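PDB 6GIE: 33-36 kDa outer membrane protein from Acinetobacter baumannii, which probably acts as an outer-membrane channel of the bacterial porin family, a beta barrel through which small solutes may cross the membrane. Local coordinates for residues K100-L105 with P111-A116; A138-A143 with T192-Y197; D227-V230 with L234-G237; F240-A245 with Y250-G255. All coordinates share one frame; numbering follows the deposited sequence.

Contact 1 (K100-L105 with P111-A116)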
loop_
_atom_site.group_PDB
_atom_site.type_symbol
_atom_site.label_atom_id
_atom_site.label_comp_id
_atom_site.label_asym_id
_atom_site.label_seq_id
_atom_site.Cartn_x
_atom_site.Cartn_y
_atom_site.Cartn_z
ATOM N N LYS A 100 -3.079 6.732 10.253
ATOM C CA LYS A 100 -1.825 6.863 9.547
ATOM C C LYS A 100 -1.713 8.334 9.036
ATOM O O LYS A 100 -2.718 8.957 8.654
ATOM C CB LYS A 100 -1.775 5.876 8.329
ATOM C CG LYS A 100 -0.429 5.918 7.596
ATOM C CD LYS A 100 -0.019 4.651 6.799
ATOM C CE LYS A 100 1.417 4.801 6.283
ATOM N NZ LYS A 100 2.203 3.552 5.974
ATOM N N GLY A 101 -0.486 8.871 9.009
ATOM C CA GLY A 101 -0.187 10.108 8.299
ATOM C C GLY A 101 1.120 9.923 7.517
ATOM O O GLY A 101 1.955 9.140 7.918
ATOM N N GLU A 102 1.248 10.645 6.402
ATOM C CA GLU A 102 2.431 10.756 5.621
ATOM C C GLU A 102 2.689 12.216 5.335
ATOM O O GLU A 102 1.751 12.965 4.972
ATOM C CB GLU A 102 2.174 10.126 4.250
ATOM C CG GLU A 102 1.827 8.675 4.308
ATOM C CD GLU A 102 1.990 8.030 2.917
ATOM O OE1 GLU A 102 3.148 7.576 2.526
ATOM O OE2 GLU A 102 0.940 8.030 2.209
ATOM N N ALA A 103 3.951 12.592 5.452
ATOM C CA ALA A 103 4.404 13.944 5.183
ATOM C C ALA A 103 5.525 13.891 4.137
ATOM O O ALA A 103 6.489 13.168 4.341
ATOM C CB ALA A 103 4.963 14.544 6.442
ATOM N N TYR A 104 5.344 14.623 3.032
ATOM C CA TYR A 104 6.407 14.899 2.028
ATOM C C TYR A 104 6.808 16.340 2.228
ATOM O O TYR A 104 5.969 17.260 2.205
ATOM C CB TYR A 104 5.909 14.762 0.589
ATOM C CG TYR A 104 5.450 13.377 0.263
ATOM C CD1 TYR A 104 4.168 12.923 0.652
ATOM C CD2 TYR A 104 6.277 12.502 -0.436
ATOM C CE1 TYR A 104 3.756 11.614 0.351
ATOM C CE2 TYR A 104 5.842 11.200 -0.759
ATOM C CZ TYR A 104 4.597 10.766 -0.365
ATOM O OH TYR A 104 4.215 9.481 -0.644
ATOM N N LEU A 105 8.085 16.550 2.399
ATOM C CA LEU A 105 8.579 17.872 2.720
ATOM C C LEU A 105 9.727 18.154 1.786
ATOM O O LEU A 105 10.819 17.613 1.956
ATOM C CB LEU A 105 9.014 17.947 4.185
ATOM C CG LEU A 105 9.880 19.157 4.589
ATOM C CD1 LEU A 105 9.085 20.452 4.527
ATOM C CD2 LEU A 105 10.482 18.965 5.965
ATOM N N PRO A 111 13.784 16.021 -1.567
ATOM C CA PRO A 111 12.500 15.920 -0.874
ATOM C C PRO A 111 12.649 14.881 0.219
ATOM O O PRO A 111 13.260 13.830 0.013
ATOM C CB PRO A 111 11.539 15.468 -1.967
ATOM C CG PRO A 111 12.222 15.916 -3.253
ATOM C CD PRO A 111 13.661 15.734 -3.012
ATOM N N VAL A 112 12.108 15.195 1.377
ATOM C CA VAL A 112 12.165 14.349 2.551
ATOM C C VAL A 112 10.711 13.834 2.852
ATOM O O VAL A 112 9.747 14.327 2.343
ATOM C CB VAL A 112 12.854 15.209 3.649
ATOM C CG1 VAL A 112 12.314 14.983 5.057
ATOM C CG2 VAL A 112 14.396 15.054 3.527
ATOM N N TYR A 113 10.592 12.788 3.635
ATOM C CA TYR A 113 9.379 12.063 3.802
ATOM C C TYR A 113 9.380 11.468 5.200
ATOM O O TYR A 113 10.433 11.015 5.663
ATOM C CB TYR A 113 9.325 10.935 2.801
ATOM C CG TYR A 113 8.183 9.961 3.034
ATOM C CD1 TYR A 113 8.343 8.851 3.857
ATOM C CD2 TYR A 113 6.964 10.121 2.398
ATOM C CE1 TYR A 113 7.320 7.981 4.082
ATOM C CE2 TYR A 113 5.934 9.250 2.627
ATOM C CZ TYR A 113 6.132 8.168 3.478
ATOM O OH TYR A 113 5.124 7.212 3.666
ATOM N N ALA A 114 8.229 11.548 5.884
ATOM C CA ALA A 114 8.053 10.899 7.164
ATOM C C ALA A 114 6.688 10.280 7.274
ATOM O O ALA A 114 5.760 10.766 6.633
ATOM C CB ALA A 114 8.263 11.880 8.231
ATOM N N SER A 115 6.573 9.170 8.016
ATOM C CA SER A 115 5.272 8.562 8.230
ATOM C C SER A 115 5.128 8.088 9.630
ATOM O O SER A 115 6.088 7.784 10.283
ATOM C CB SER A 115 5.007 7.398 7.280
ATOM O OG SER A 115 5.393 6.146 7.879
ATOM N N ALA A 116 3.873 8.050 10.065
ATOM C CA ALA A 116 3.479 7.622 11.397
ATOM C C ALA A 116 2.125 6.877 11.289
ATOM O O ALA A 116 1.231 7.291 10.509
ATOM C CB ALA A 116 3.337 8.838 12.318
#
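The carbonyl oxygen Ala103 O is held twice from the facing strand: Ala114 N donates a hydrogen bond of 2.8 Å, and Tyr113 CA brings its hydrogen to the same oxygen at 3.1 Å. The same scheme recurs at Gly101 O, which takes Ala116 N and the CA-H of Ser115. Gly101 with Ala116, Ala103 with Ala114 and Leu105 with Val112 are hydrogen-bonded antiparallel pairs, whereas Glu102 with Ser115 and Tyr104 with Tyr113 are non-hydrogen-bonded ones, whose side chains make the polar and aromatic contacts. With chi1 at 171° the Tyr113 ring swings back from its own backbone N and lies alongside Tyr104, the two pointing the same way. The pair is a T-shaped stack: Tyr113 turns its edge to the face of Tyr104, with CD2 of Tyr113 3.5 Å from CE2 of Tyr104 and the planes 69° apart. Farther along, the Tyr113 hydroxyl reaches Glu102 OE1, but at a modelled 2.3 Å, too short to be trusted. Glu102 OE2 is bonded by Asn74, and Ser115 OG has its partner, Glu140, on the next strand, so polar side chains that can bond one another suit this face, which looks into the barrel. The other face has smaller or apolar residues, Gly101, Ala103, Ala114 and Ala116, with Leu105 CD2 approaching Val112 CG1 to 4.5 Å; these suit an outer surface that probably meets lipid. Polar and aromatic residues inward, small and apolar ones outward: this is the amphipathic hairpin, closed by a short turn, of a porin beta barrel.

Contact 2 (A138-A143 with T192-Y197)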
loop_
_atom_site.group_PDB
_atom_site.type_symbol
_atom_site.label_atom_id
_atom_site.label_comp_id
_atom_site.label_asym_id
_atom_site.label_seq_id
_atom_site.Cartn_x
_atom_site.Cartn_y
_atom_site.Cartn_z
ATOM N N ALA A 138 4.133 2.525 14.128
ATOM C CA ALA A 138 5.261 2.616 13.233
ATOM C C ALA A 138 5.515 4.067 12.901
ATOM O O ALA A 138 4.560 4.881 12.787
ATOM C CB ALA A 138 5.026 1.833 11.919
ATOM N N LEU A 139 6.815 4.365 12.770
ATOM C CA LEU A 139 7.325 5.616 12.227
ATOM C C LEU A 139 8.385 5.317 11.160
ATOM O O LEU A 139 9.120 4.319 11.298
ATOM C CB LEU A 139 8.047 6.392 13.325
ATOM C CG LEU A 139 7.232 6.730 14.541
ATOM C CD1 LEU A 139 8.150 7.312 15.591
ATOM C CD2 LEU A 139 6.134 7.713 14.149
ATOM N N GLU A 140 8.483 6.192 10.150
ATOM C CA GLU A 140 9.483 6.094 9.125
ATOM C C GLU A 140 9.893 7.482 8.783
ATOM O O GLU A 140 9.099 8.431 8.838
ATOM C CB GLU A 140 9.014 5.485 7.791
ATOM C CG GLU A 140 8.175 4.241 7.825
ATOM C CD GLU A 140 7.480 3.994 6.465
ATOM O OE1 GLU A 140 6.486 4.719 6.153
ATOM O OE2 GLU A 140 7.921 3.096 5.693
ATOM N N ALA A 141 11.146 7.567 8.338
ATOM C CA ALA A 141 11.670 8.765 7.753
ATOM C C ALA A 141 12.429 8.321 6.525
ATOM O O ALA A 141 13.108 7.320 6.573
ATOM C CB ALA A 141 12.643 9.456 8.745
ATOM N N GLY A 142 12.403 9.130 5.483
ATOM C CA GLY A 142 13.267 8.902 4.406
ATOM C C GLY A 142 13.380 9.977 3.394
ATOM O O GLY A 142 13.086 11.099 3.681
ATOM N N ALA A 143 13.836 9.623 2.187
ATOM C CA ALA A 143 14.051 10.651 1.186
ATOM C C ALA A 143 13.726 10.144 -0.218
ATOM O O ALA A 143 13.760 8.947 -0.466
ATOM C CB ALA A 143 15.523 11.136 1.282
ATOM N N THR A 192 12.650 -1.090 10.161
ATOM C CA THR A 192 12.131 -1.391 8.841
ATOM C C THR A 192 12.821 -0.584 7.806
ATOM O O THR A 192 13.389 0.493 8.084
ATOM C CB THR A 192 10.651 -1.057 8.743
ATOM O OG1 THR A 192 10.471 0.353 8.940
ATOM C CG2 THR A 192 9.872 -1.850 9.797
ATOM N N ALA A 193 12.739 -1.080 6.583
ATOM C CA ALA A 193 13.285 -0.349 5.453
ATOM C C ALA A 193 12.371 -0.575 4.344
ATOM O O ALA A 193 11.862 -1.714 4.170
ATOM C CB ALA A 193 14.674 -0.854 5.044
ATOM N N ARG A 194 12.200 0.462 3.525
ATOM C CA ARG A 194 11.483 0.229 2.309
ATOM C C ARG A 194 11.758 1.209 1.182
ATOM O O ARG A 194 12.168 2.387 1.376
ATOM C CB ARG A 194 9.978 0.170 2.651
ATOM C CG ARG A 194 9.274 1.460 2.938
ATOM C CD ARG A 194 7.729 1.254 3.060
ATOM N NE ARG A 194 7.170 2.569 3.407
ATOM C CZ ARG A 194 6.723 3.431 2.522
ATOM N NH1 ARG A 194 6.601 3.103 1.251
ATOM N NH2 ARG A 194 6.319 4.615 2.909
ATOM N N THR A 195 11.391 0.755 -0.004
ATOM C CA THR A 195 11.557 1.578 -1.174
ATOM C C THR A 195 10.333 1.546 -2.014
ATOM O O THR A 195 9.617 0.577 -1.963
ATOM C CB THR A 195 12.736 1.103 -2.051
ATOM O OG1 THR A 195 12.484 -0.191 -2.558
ATOM C CG2 THR A 195 13.989 1.066 -1.281
ATOM N N LYS A 196 10.103 2.630 -2.747
ATOM C CA LYS A 196 9.041 2.705 -3.682
ATOM C C LYS A 196 9.410 3.447 -4.955
ATOM O O LYS A 196 9.965 4.550 -4.919
ATOM C CB LYS A 196 7.825 3.440 -3.057
ATOM C CG LYS A 196 6.500 3.308 -3.867
ATOM C CD LYS A 196 5.333 3.893 -3.015
ATOM C CE LYS A 196 4.063 4.224 -3.755
ATOM N NZ LYS A 196 3.456 2.989 -4.253
ATOM N N TYR A 197 9.011 2.881 -6.100
ATOM C CA TYR A 197 9.255 3.587 -7.379
ATOM C C TYR A 197 8.045 3.563 -8.233
ATOM O O TYR A 197 7.365 2.539 -8.303
ATOM C CB TYR A 197 10.458 2.957 -8.170
ATOM C CG TYR A 197 10.712 3.629 -9.524
ATOM C CD1 TYR A 197 11.306 4.883 -9.600
ATOM C CD2 TYR A 197 10.387 3.007 -10.703
ATOM C CE1 TYR A 197 11.542 5.468 -10.822
ATOM C CE2 TYR A 197 10.645 3.597 -11.928
ATOM C CZ TYR A 197 11.208 4.812 -11.969
ATOM O OH TYR A 197 11.401 5.417 -13.164
HETATM O O HOH W 1 8.137 1.676 10.056
#
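Glu140 and Arg194 meet by a salt bridge inside the porin barrel, reaching between strands 135-146 and 190-200, which are not direct neighbours in the wall: strand 149-157 runs between them. The carboxylate meets the side of the guanidinium that carries NE and NH2, one oxygen to each nitrogen. Arg194 NH2 donates to Glu140 OE1 over 3.2 Å with an angle of 162° at the hydrogen; the nitrogen comes to the syn side of that oxygen, tilted out of the carboxylate plane, while the oxygen stays in the guanidinium plane. The partner bond, from Arg194 NE to Glu140 OE2, is modelled at a doubtfully short 2.5 Å. The two flat groups are 30° apart, nearly enough coplanar for both bonds to form. The nearest CA atoms of the two segments, those of Glu140 and Thr192, are 7.9 Å apart, so a direct bond suits long side chains. Arg194 starts from a first torsion of 75°, with CG between the backbone N and carbonyl carbon, then runs extended to NE; Glu140 is likewise extended beyond CG, and the two chains cross at about a right angle.

In the second shell, Ser115 OG hydrogen-bonds Glu140 OE1, giving that oxygen a second donor, and Arg194 NH1 has a long, weak ion pair with Glu211. Glu211 also forms a salt bridge with Lys196, two residues on, so charges of both signs are interleaved along this inner wall and may stabilise one another. Beside the bridge, a water molecule joins the same two strands, donating to Leu139 O at 3.1 Å and lying 2.9 Å from Thr192 OG1.

Contact 3 (D227-V230 with L234-G237). With C8E ((hydroxyethyloxy)tri(ethyloxy)octane), chain E.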
loop_
_atom_site.group_PDB
_atom_site.type_symbol
_atom_site.label_atom_id
_atom_site.label_comp_id
_atom_site.label_asym_id
_atom_site.label_seq_id
_atom_site.Cartn_x
_atom_site.Cartn_y
_atom_site.Cartn_z
ATOM N N ASP A 227 3.919 -3.695 -10.111
ATOM C CA ASP A 227 2.657 -3.390 -10.805
ATOM C C ASP A 227 2.953 -2.959 -12.207
ATOM O O ASP A 227 3.784 -2.091 -12.411
ATOM C CB ASP A 227 1.892 -2.285 -10.069
ATOM C CG ASP A 227 1.209 -2.796 -8.796
ATOM O OD1 ASP A 227 0.557 -3.875 -8.807
ATOM O OD2 ASP A 227 1.304 -2.107 -7.760
ATOM N N LEU A 228 2.298 -3.574 -13.183
ATOM C CA LEU A 228 2.426 -3.168 -14.579
ATOM C C LEU A 228 1.144 -2.391 -14.950
ATOM O O LEU A 228 0.063 -2.979 -15.118
ATOM C CB LEU A 228 2.572 -4.387 -15.498
ATOM C CG LEU A 228 3.459 -5.504 -14.947
ATOM C CD1 LEU A 228 3.649 -6.692 -15.877
ATOM C CD2 LEU A 228 4.817 -4.902 -14.687
ATOM N N PHE A 229 1.339 -1.104 -15.209
ATOM C CA PHE A 229 0.302 -0.193 -15.634
ATOM C C PHE A 229 0.159 -0.285 -17.110
ATOM O O PHE A 229 0.796 0.449 -17.840
ATOM C CB PHE A 229 0.586 1.206 -15.112
ATOM C CG PHE A 229 0.564 1.233 -13.645
ATOM C CD1 PHE A 229 -0.664 1.229 -12.974
ATOM C CD2 PHE A 229 1.729 1.171 -12.914
ATOM C CE1 PHE A 229 -0.700 1.164 -11.597
ATOM C CE2 PHE A 229 1.709 1.133 -11.526
ATOM C CZ PHE A 229 0.484 1.119 -10.852
ATOM N N VAL A 230 -0.586 -1.292 -17.557
ATOM C CA VAL A 230 -0.599 -1.540 -18.980
ATOM C C VAL A 230 -1.337 -0.424 -19.712
ATOM O O VAL A 230 -1.090 -0.210 -20.887
ATOM C CB VAL A 230 -1.138 -2.933 -19.388
ATOM C CG1 VAL A 230 -0.310 -4.056 -18.757
ATOM C CG2 VAL A 230 -2.606 -3.064 -19.075
ATOM N N LEU A 234 -5.396 0.644 -16.003
ATOM C CA LEU A 234 -5.427 -0.761 -15.783
ATOM C C LEU A 234 -4.120 -1.298 -15.296
ATOM O O LEU A 234 -3.054 -1.110 -15.905
ATOM C CB LEU A 234 -5.926 -1.469 -17.061
ATOM C CG LEU A 234 -5.959 -2.997 -16.992
ATOM C CD1 LEU A 234 -6.938 -3.510 -15.965
ATOM C CD2 LEU A 234 -6.249 -3.676 -18.337
ATOM N N SER A 235 -4.143 -2.015 -14.196
ATOM C CA SER A 235 -2.841 -2.563 -13.755
ATOM C C SER A 235 -2.976 -3.993 -13.390
ATOM O O SER A 235 -3.998 -4.404 -12.886
ATOM C CB SER A 235 -2.258 -1.811 -12.568
ATOM O OG SER A 235 -3.045 -1.974 -11.403
ATOM N N VAL A 236 -1.894 -4.724 -13.591
ATOM C CA VAL A 236 -1.849 -6.072 -13.185
ATOM C C VAL A 236 -0.572 -6.246 -12.493
ATOM O O VAL A 236 0.431 -5.707 -12.947
ATOM C CB VAL A 236 -1.944 -7.080 -14.370
ATOM C CG1 VAL A 236 -0.839 -6.895 -15.382
ATOM C CG2 VAL A 236 -1.855 -8.498 -13.824
ATOM N N GLY A 237 -0.560 -7.046 -11.430
ATOM C CA GLY A 237 0.654 -7.094 -10.587
ATOM C C GLY A 237 0.841 -8.361 -9.801
ATOM O O GLY A 237 -0.026 -9.241 -9.810
HETATM C C14 C8E E . 1.971 -10.064 -13.634
HETATM O O15 C8E E . 2.838 -9.411 -12.708
HETATM C C16 C8E E . 4.044 -8.928 -13.304
HETATM C C17 C8E E . 5.130 -8.650 -12.270
HETATM O O18 C8E E . 5.919 -9.832 -12.030
HETATM C C19 C8E E . 7.195 -9.599 -11.420
HETATM C C20 C8E E . 7.179 -9.965 -9.945
HETATM O O21 C8E E . 8.307 -10.798 -9.696
#
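Strands 227-229 and 234-237 run antiparallel, their directions 155° apart, with Leu228 and Val236 as a hydrogen-bonded pair: Leu228 N donates to Val236 O at 2.8 Å, and Val236 N returns to Leu228 O. The pairing fades at Phe229, the centre of an inverse gamma turn, past which Val230 N makes only a weak bond to Leu234 O. Inside the barrel, the Phe229 ring brings CD1 to 3.5 Å from CB of Ser235, a residue small enough to lie beside it; the ring also packs on Pro62 and Ala64 of a loop. Gly237 has no side chain, and Asp227 OD1 occupies that place, 3.7 Å from Gly237 CA. The other face carries Leu228 and Val236, CG1 of the valine touching CB of the leucine. At the turn, Val230 and Leu234 lie side by side, CG2 of Val230 3.8 Å from CD2 of Leu234. A first torsion of -40° carries CD1 of Leu228 out to 3.4 Å from C16 of a bound C8E detergent molecule. A branched aliphatic surface holding detergent on one side, with a carboxylate and a serine on the other, is consistent with an outer face that lies in or beside the membrane.

Contact 4 (F240-A245 with Y250-G255). With C8E ((hydroxyethyloxy)tri(ethyloxy)octane), chain D.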
loop_
_atom_site.group_PDB
_atom_site.type_symbol
_atom_site.label_atom_id
_atom_site.label_comp_id
_atom_site.label_asym_id
_atom_site.label_seq_id
_atom_site.Cartn_x
_atom_site.Cartn_y
_atom_site.Cartn_z
ATOM N N PHE A 240 5.303 -11.008 -3.460
ATOM C CA PHE A 240 6.007 -12.137 -2.898
ATOM C C PHE A 240 6.459 -11.679 -1.553
ATOM O O PHE A 240 6.787 -10.489 -1.367
ATOM C CB PHE A 240 7.227 -12.592 -3.734
ATOM C CG PHE A 240 7.998 -13.704 -3.079
ATOM C CD1 PHE A 240 7.597 -15.064 -3.230
ATOM C CD2 PHE A 240 9.080 -13.418 -2.235
ATOM C CE1 PHE A 240 8.278 -16.112 -2.582
ATOM C CE2 PHE A 240 9.750 -14.455 -1.570
ATOM C CZ PHE A 240 9.336 -15.797 -1.743
ATOM N N ALA A 241 6.480 -12.603 -0.608
ATOM C CA ALA A 241 7.008 -12.243 0.685
ATOM C C ALA A 241 7.496 -13.480 1.427
ATOM O O ALA A 241 7.045 -14.582 1.221
ATOM C CB ALA A 241 5.953 -11.458 1.479
ATOM N N ASP A 242 8.520 -13.284 2.209
ATOM C CA ASP A 242 9.065 -14.357 3.033
ATOM C C ASP A 242 8.779 -13.920 4.472
ATOM O O ASP A 242 9.158 -12.802 4.897
ATOM C CB ASP A 242 10.579 -14.533 2.824
ATOM C CG ASP A 242 11.136 -15.713 3.583
ATOM O OD1 ASP A 242 11.217 -15.619 4.816
ATOM O OD2 ASP A 242 11.506 -16.748 2.962
ATOM N N VAL A 243 8.101 -14.806 5.188
ATOM C CA VAL A 243 7.585 -14.470 6.494
ATOM C C VAL A 243 7.865 -15.525 7.567
ATOM O O VAL A 243 7.364 -15.378 8.663
ATOM C CB VAL A 243 6.082 -14.116 6.407
ATOM C CG1 VAL A 243 5.859 -12.939 5.444
ATOM C CG2 VAL A 243 5.260 -15.301 5.979
ATOM N N SER A 244 8.692 -16.535 7.304
ATOM C CA SER A 244 9.099 -17.488 8.372
ATOM C C SER A 244 9.221 -16.825 9.778
ATOM O O SER A 244 8.842 -17.418 10.789
ATOM C CB SER A 244 10.431 -18.161 8.018
ATOM O OG SER A 244 10.553 -18.345 6.614
ATOM N N ALA A 245 9.721 -15.591 9.807
ATOM C CA ALA A 245 10.043 -14.868 11.038
ATOM C C ALA A 245 8.915 -14.029 11.635
ATOM O O ALA A 245 9.146 -13.279 12.579
ATOM C CB ALA A 245 11.243 -13.970 10.783
ATOM N N TYR A 250 3.691 -20.056 8.782
ATOM C CA TYR A 250 3.856 -19.813 7.343
ATOM C C TYR A 250 5.239 -19.298 6.936
ATOM O O TYR A 250 5.777 -18.370 7.548
ATOM C CB TYR A 250 2.828 -18.787 6.853
ATOM C CG TYR A 250 1.383 -19.174 7.023
ATOM C CD1 TYR A 250 0.840 -20.254 6.322
ATOM C CD2 TYR A 250 0.541 -18.437 7.860
ATOM C CE1 TYR A 250 -0.494 -20.611 6.476
ATOM C CE2 TYR A 250 -0.792 -18.777 8.013
ATOM C CZ TYR A 250 -1.307 -19.863 7.321
ATOM O OH TYR A 250 -2.635 -20.193 7.480
ATOM N N ASP A 251 5.750 -19.850 5.836
ATOM C CA ASP A 251 7.043 -19.473 5.269
ATOM C C ASP A 251 6.931 -18.470 4.089
ATOM O O ASP A 251 7.492 -17.391 4.130
ATOM C CB ASP A 251 7.790 -20.735 4.834
ATOM C CG ASP A 251 9.159 -20.849 5.464
ATOM O OD1 ASP A 251 9.230 -20.971 6.717
ATOM O OD2 ASP A 251 10.162 -20.800 4.705
ATOM N N HIS A 252 6.212 -18.804 3.033
ATOM C CA HIS A 252 6.212 -17.954 1.828
ATOM C C HIS A 252 4.804 -17.515 1.416
ATOM O O HIS A 252 3.844 -18.274 1.597
ATOM C CB HIS A 252 6.918 -18.700 0.696
ATOM C CG HIS A 252 8.300 -19.125 1.063
ATOM N ND1 HIS A 252 8.664 -20.447 1.201
ATOM C CD2 HIS A 252 9.391 -18.396 1.402
ATOM C CE1 HIS A 252 9.926 -20.517 1.586
ATOM N NE2 HIS A 252 10.393 -19.286 1.715
ATOM N N VAL A 253 4.702 -16.285 0.907
ATOM C CA VAL A 253 3.462 -15.717 0.385
ATOM C C VAL A 253 3.651 -15.153 -1.016
ATOM O O VAL A 253 4.588 -14.415 -1.241
ATOM C CB VAL A 253 2.977 -14.565 1.245
ATOM C CG1 VAL A 253 1.754 -13.917 0.629
ATOM C CG2 VAL A 253 2.675 -15.079 2.647
ATOM N N TRP A 254 2.758 -15.497 -1.942
ATOM C CA TRP A 254 2.762 -14.907 -3.260
ATOM C C TRP A 254 1.330 -14.558 -3.720
ATOM O O TRP A 254 0.343 -15.170 -3.275
ATOM C CB TRP A 254 3.520 -15.805 -4.236
ATOM C CG TRP A 254 2.977 -17.114 -4.435
ATOM C CD1 TRP A 254 2.270 -17.511 -5.515
ATOM C CD2 TRP A 254 3.086 -18.272 -3.571
ATOM N NE1 TRP A 254 1.888 -18.833 -5.385
ATOM C CE2 TRP A 254 2.381 -19.325 -4.200
ATOM C CE3 TRP A 254 3.677 -18.514 -2.324
ATOM C CZ2 TRP A 254 2.264 -20.615 -3.623
ATOM C CZ3 TRP A 254 3.546 -19.778 -1.741
ATOM C CH2 TRP A 254 2.860 -20.819 -2.399
ATOM N N GLY A 255 1.225 -13.520 -4.536
ATOM C CA GLY A 255 -0.031 -13.060 -4.986
ATOM C C GLY A 255 -0.058 -12.423 -6.356
ATOM O O GLY A 255 0.959 -11.987 -6.882
HETATM O O12 C8E D . 1.766 -22.544 -6.821
HETATM C C13 C8E D . 0.757 -22.322 -7.807
HETATM C C14 C8E D . 0.784 -20.868 -8.258
HETATM O O15 C8E D . -0.232 -20.143 -7.564
HETATM C C16 C8E D . -0.754 -18.999 -8.246
HETATM C C17 C8E D . -0.137 -17.768 -7.607
HETATM O O18 C8E D . -0.590 -16.562 -8.216
HETATM C C19 C8E D . 0.122 -15.425 -7.758
HETATM C C20 C8E D . 1.448 -15.246 -8.480
HETATM O O21 C8E D . 1.245 -14.402 -9.621
#
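Val253 forms the apolar centre on the inward face, where its CB stands 4.3 Å from CB of Ala241 and its CG2 4.2 Å from CG2 of Val243. That Val243 methyl sits between the backbone N and carbonyl carbon of its own residue, a position from which it also reaches CB of Tyr250. Ala241 is small enough to sit beside the branched Val253, and the two form a hydrogen-bonded pair, closed by Ala241 N to Val253 O (2.7 Å) and the return bond from Val253 N.

On the outward face Phe240 and His252 lie side by side, CZ of the phenylalanine against CD2 of the histidine, and CD1 of Phe240 packs against CB of Trp254. The indole itself swings away (chi1 62°), meeting a C8E detergent molecule at its edge: Trp254 NE1 gives a weak but straight hydrogen bond of 3.3 Å to O15 of that molecule, as suits an amphipathic ring at a membrane boundary.

Towards the turn the contact becomes polar. Val243 N donates to Asp251 O at 2.9 Å with an almost linear angle of 175°, while Ser244 N adds a weak bond to the same oxygen. Asp242 OD2 lies 3.0 Å from His252 NE2, and Ser244 OG 2.9 Å from Asp251 OD1. Asp242 OD2 and Asp251 OD2 stand 4.6 Å apart; if His252 were protonated, its charge could offset theirs. Asp251 and His252 form a classic beta bulge opposite Asn276, and the hairpin continues the wall on both flanks: Phe240 and Asp242 bond to strand 220-229, Trp254 to strand 266-276.

All four contacts belong to the antiparallel wall of one barrel, closed by the pairing of strands 22-35 and 285-295, and they follow in series along the chain. Contacts 1 and 2 touch, their centres about 9 Å apart, because strands 112-121 and 135-146 are neighbours; their inward side chains together form a polar patch. Contacts 3 and 4 share strand 234-242 but lie at its two ends, centres about 22 Å apart. Contact 1 is about 26 Å from contact 3 and 28 Å from contact 4, centre to centre. Contacts 1, 3 and 4 each join neighbouring strands of a hairpin in the wall, while contact 2 links non-adjacent strands across the interior, probably helping to define the channel.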